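Glycosyl hydrolase family 10 (Bacteroides intestinalis DSM 17393, PDB 4QPW) binds xylo-oligosaccharides, and so probably xylan, through this carbohydrate-binding module, one domain of a longer, modular enzyme that probably hydrolyses O-glycosidic bonds. Local coordinates at residues V46-H52 / Q124-V129. Sequence-based numbering, arbitrary orientation.
Sequences VAASQNH and QSGLFV. With XYP (beta-D-xylopyranose), chain B.
The carboxamide of N51 lies against the S125–F128 type I turn, bonding through OD1 to the turn itself and through ND2 to the residue just before it. OD1 accepts the backbone N-H of L127 at 3.0 Å in a nearly straight bond (172°), while ND2 reaches the carbonyl O of Q124 in a weak one of 3.2 Å. CG of N51 stands anti to its own backbone N (chi1 -154°), which swings the amide across to the turn. Its main chain joins in: the N-H of G126 points to N51 O, 2.8 Å away and in the carbonyl plane on a lone pair. G126 in turn passes its carbonyl O to the N-H of A48, also at 2.8 Å. A side chain at G126 would run into the carbonyls of Q50 and N51, so the close approach of the two backbones probably requires glycine. Replacing N51 by alanine would probably leave the L127 N-H without its acceptor, and Q124 O and the bridging water without their amide partner. In this β-sandwich module the contact ties the loop between strands 39-44 and 54-57 to the one linking strand 120-124 with strand 130-141; both loops cross from one sheet to the other. Apolar contacts flank the polar centre: L127 CG packs 3.8 Å from N51 CB, and V129 CG2 meets A47 CB. Toward the glycan, a water accepts from N51 ND2 and donates to Q124 OE1, holding that end of the Q124 amide; the other end, NE2, donates to xylose O3 at 3.0 Å. CB of H52 packs beside the same amide, and xylose C4 lies over the centre of the H52 ring, 3.8 Å above its plane. Q55 OE1 is also hydrogen-bonded to this xylose, and farther back S125 OG is hydrogen-bonded to Y56 OH.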
loop_
_atom_site.group_PDB
_atom_site.type_symbol
_atom_site.label_atom_id
_atom_site.label_comp_id
_atom_site.label_asym_id
_atom_site.label_seq_id
_atom_site.Cartn_x
_atom_site.Cartn_y
_atom_site.Cartn_z
ATOM N N VAL A 46 7.422 12.064 -12.846
ATOM C CA VAL A 46 8.263 11.322 -13.807
ATOM C C VAL A 46 8.170 9.848 -13.478
ATOM O O VAL A 46 8.494 9.437 -12.308
ATOM C CB VAL A 46 9.769 11.787 -13.802
ATOM C CG1 VAL A 46 10.561 10.960 -14.774
ATOM C CG2 VAL A 46 9.875 13.267 -14.094
ATOM N N ALA A 47 7.829 8.989 -14.399
ATOM C CA ALA A 47 7.825 7.539 -14.146
ATOM C C ALA A 47 9.188 7.050 -13.890
ATOM O O ALA A 47 10.196 7.471 -14.622
ATOM C CB ALA A 47 7.233 6.812 -15.335
ATOM N N ALA A 48 9.419 6.171 -12.961
ATOM C CA ALA A 48 10.677 5.521 -12.791
ATOM C C ALA A 48 10.855 4.467 -13.896
ATOM O O ALA A 48 9.890 4.020 -14.499
ATOM C CB ALA A 48 10.732 4.826 -11.403
ATOM N N SER A 49 12.063 3.944 -14.029
ATOM C CA SER A 49 12.311 2.879 -15.036
ATOM C C SER A 49 11.854 1.549 -14.600
ATOM O O SER A 49 11.718 0.610 -15.435
ATOM C CB SER A 49 13.851 2.861 -15.386
ATOM O OG SER A 49 14.593 2.652 -14.268
ATOM N N GLN A 50 11.693 1.323 -13.275
ATOM C CA GLN A 50 11.189 0.073 -12.723
ATOM C C GLN A 50 10.084 0.395 -11.704
ATOM O O GLN A 50 10.206 1.325 -10.914
ATOM C CB GLN A 50 12.284 -0.763 -12.057
ATOM C CG GLN A 50 13.558 -0.951 -12.939
ATOM C CD GLN A 50 14.296 -2.256 -12.715
ATOM O OE1 GLN A 50 13.694 -3.323 -12.463
ATOM N NE2 GLN A 50 15.646 -2.175 -12.744
ATOM N N ASN A 51 9.123 -0.499 -11.603
ATOM C CA ASN A 51 8.044 -0.255 -10.605
ATOM C C ASN A 51 8.579 -0.280 -9.191
ATOM O O ASN A 51 8.036 0.514 -8.373
ATOM C CB ASN A 51 6.906 -1.203 -10.864
ATOM C CG ASN A 51 5.557 -0.650 -10.358
ATOM O OD1 ASN A 51 5.038 0.404 -10.691
ATOM N ND2 ASN A 51 5.000 -1.440 -9.419
ATOM N N HIS A 52 9.538 -1.069 -8.825
ATOM C CA HIS A 52 9.993 -1.074 -7.446
ATOM C C HIS A 52 10.839 0.108 -7.097
ATOM O O HIS A 52 11.181 0.219 -5.914
ATOM C CB HIS A 52 10.726 -2.359 -7.105
ATOM C CG HIS A 52 12.124 -2.508 -7.684
ATOM N ND1 HIS A 52 13.297 -2.199 -7.030
ATOM C CD2 HIS A 52 12.459 -2.923 -8.907
ATOM C CE1 HIS A 52 14.337 -2.436 -7.866
ATOM N NE2 HIS A 52 13.834 -2.902 -8.979
ATOM N N GLN A 124 4.187 -0.839 -4.295
ATOM C CA GLN A 124 5.079 -0.352 -5.347
ATOM C C GLN A 124 4.311 0.302 -6.475
ATOM O O GLN A 124 3.278 -0.276 -6.943
ATOM C CB GLN A 124 5.940 -1.494 -5.886
ATOM C CG GLN A 124 6.707 -2.210 -4.798
ATOM C CD GLN A 124 7.745 -3.253 -5.237
ATOM O OE1 GLN A 124 7.664 -3.726 -6.364
ATOM N NE2 GLN A 124 8.727 -3.520 -4.475
ATOM N N SER A 125 4.778 1.474 -6.929
ATOM C CA SER A 125 4.066 2.248 -7.932
ATOM C C SER A 125 5.027 3.084 -8.810
ATOM O O SER A 125 4.583 4.081 -9.303
ATOM C CB SER A 125 3.005 3.064 -7.251
ATOM O OG SER A 125 3.547 3.948 -6.296
ATOM N N GLY A 126 6.253 2.628 -8.959
ATOM C CA GLY A 126 7.218 3.458 -9.724
ATOM C C GLY A 126 6.796 3.804 -11.151
ATOM O O GLY A 126 7.257 4.870 -11.655
ATOM N N LEU A 127 6.004 2.981 -11.789
ATOM C CA LEU A 127 5.617 3.297 -13.177
ATOM C C LEU A 127 4.514 4.251 -13.272
ATOM O O LEU A 127 4.128 4.725 -14.393
ATOM C CB LEU A 127 5.221 2.003 -13.891
ATOM C CG LEU A 127 6.299 0.971 -13.955
ATOM C CD1 LEU A 127 5.826 -0.382 -14.581
ATOM C CD2 LEU A 127 7.529 1.468 -14.717
ATOM N N PHE A 128 3.795 4.631 -12.174
ATOM C CA PHE A 128 2.674 5.522 -12.195
ATOM C C PHE A 128 3.039 6.930 -12.082
ATOM O O PHE A 128 3.789 7.309 -11.154
ATOM C CB PHE A 128 1.641 5.152 -11.069
ATOM C CG PHE A 128 0.423 6.020 -11.084
ATOM C CD1 PHE A 128 -0.579 5.834 -12.037
ATOM C CD2 PHE A 128 0.263 7.061 -10.255
ATOM C CE1 PHE A 128 -1.700 6.654 -12.041
ATOM C CE2 PHE A 128 -0.863 7.824 -10.235
ATOM C CZ PHE A 128 -1.829 7.700 -11.160
ATOM N N VAL A 129 2.543 7.790 -12.987
ATOM C CA VAL A 129 2.669 9.196 -12.979
ATOM C C VAL A 129 1.439 9.902 -12.503
ATOM O O VAL A 129 0.400 9.772 -13.162
ATOM C CB VAL A 129 3.143 9.786 -14.362
ATOM C CG1 VAL A 129 3.317 11.263 -14.264
ATOM C CG2 VAL A 129 4.380 9.084 -14.789
HETATM C C1 XYP B . 13.818 -4.791 -3.487
HETATM C C2 XYP B . 12.416 -4.656 -4.012
HETATM C C3 XYP B . 12.062 -5.789 -4.962
HETATM C C4 XYP B . 13.148 -5.854 -6.067
HETATM C C5 XYP B . 14.489 -5.876 -5.436
HETATM O O2 XYP B . 11.484 -4.691 -2.930
HETATM O O3 XYP B . 10.739 -5.546 -5.525
HETATM O O4 XYP B . 12.866 -7.022 -6.850
HETATM O O5 XYP B . 14.735 -4.730 -4.646
HETATM O O HOH W 1 6.056 -3.866 -8.605
#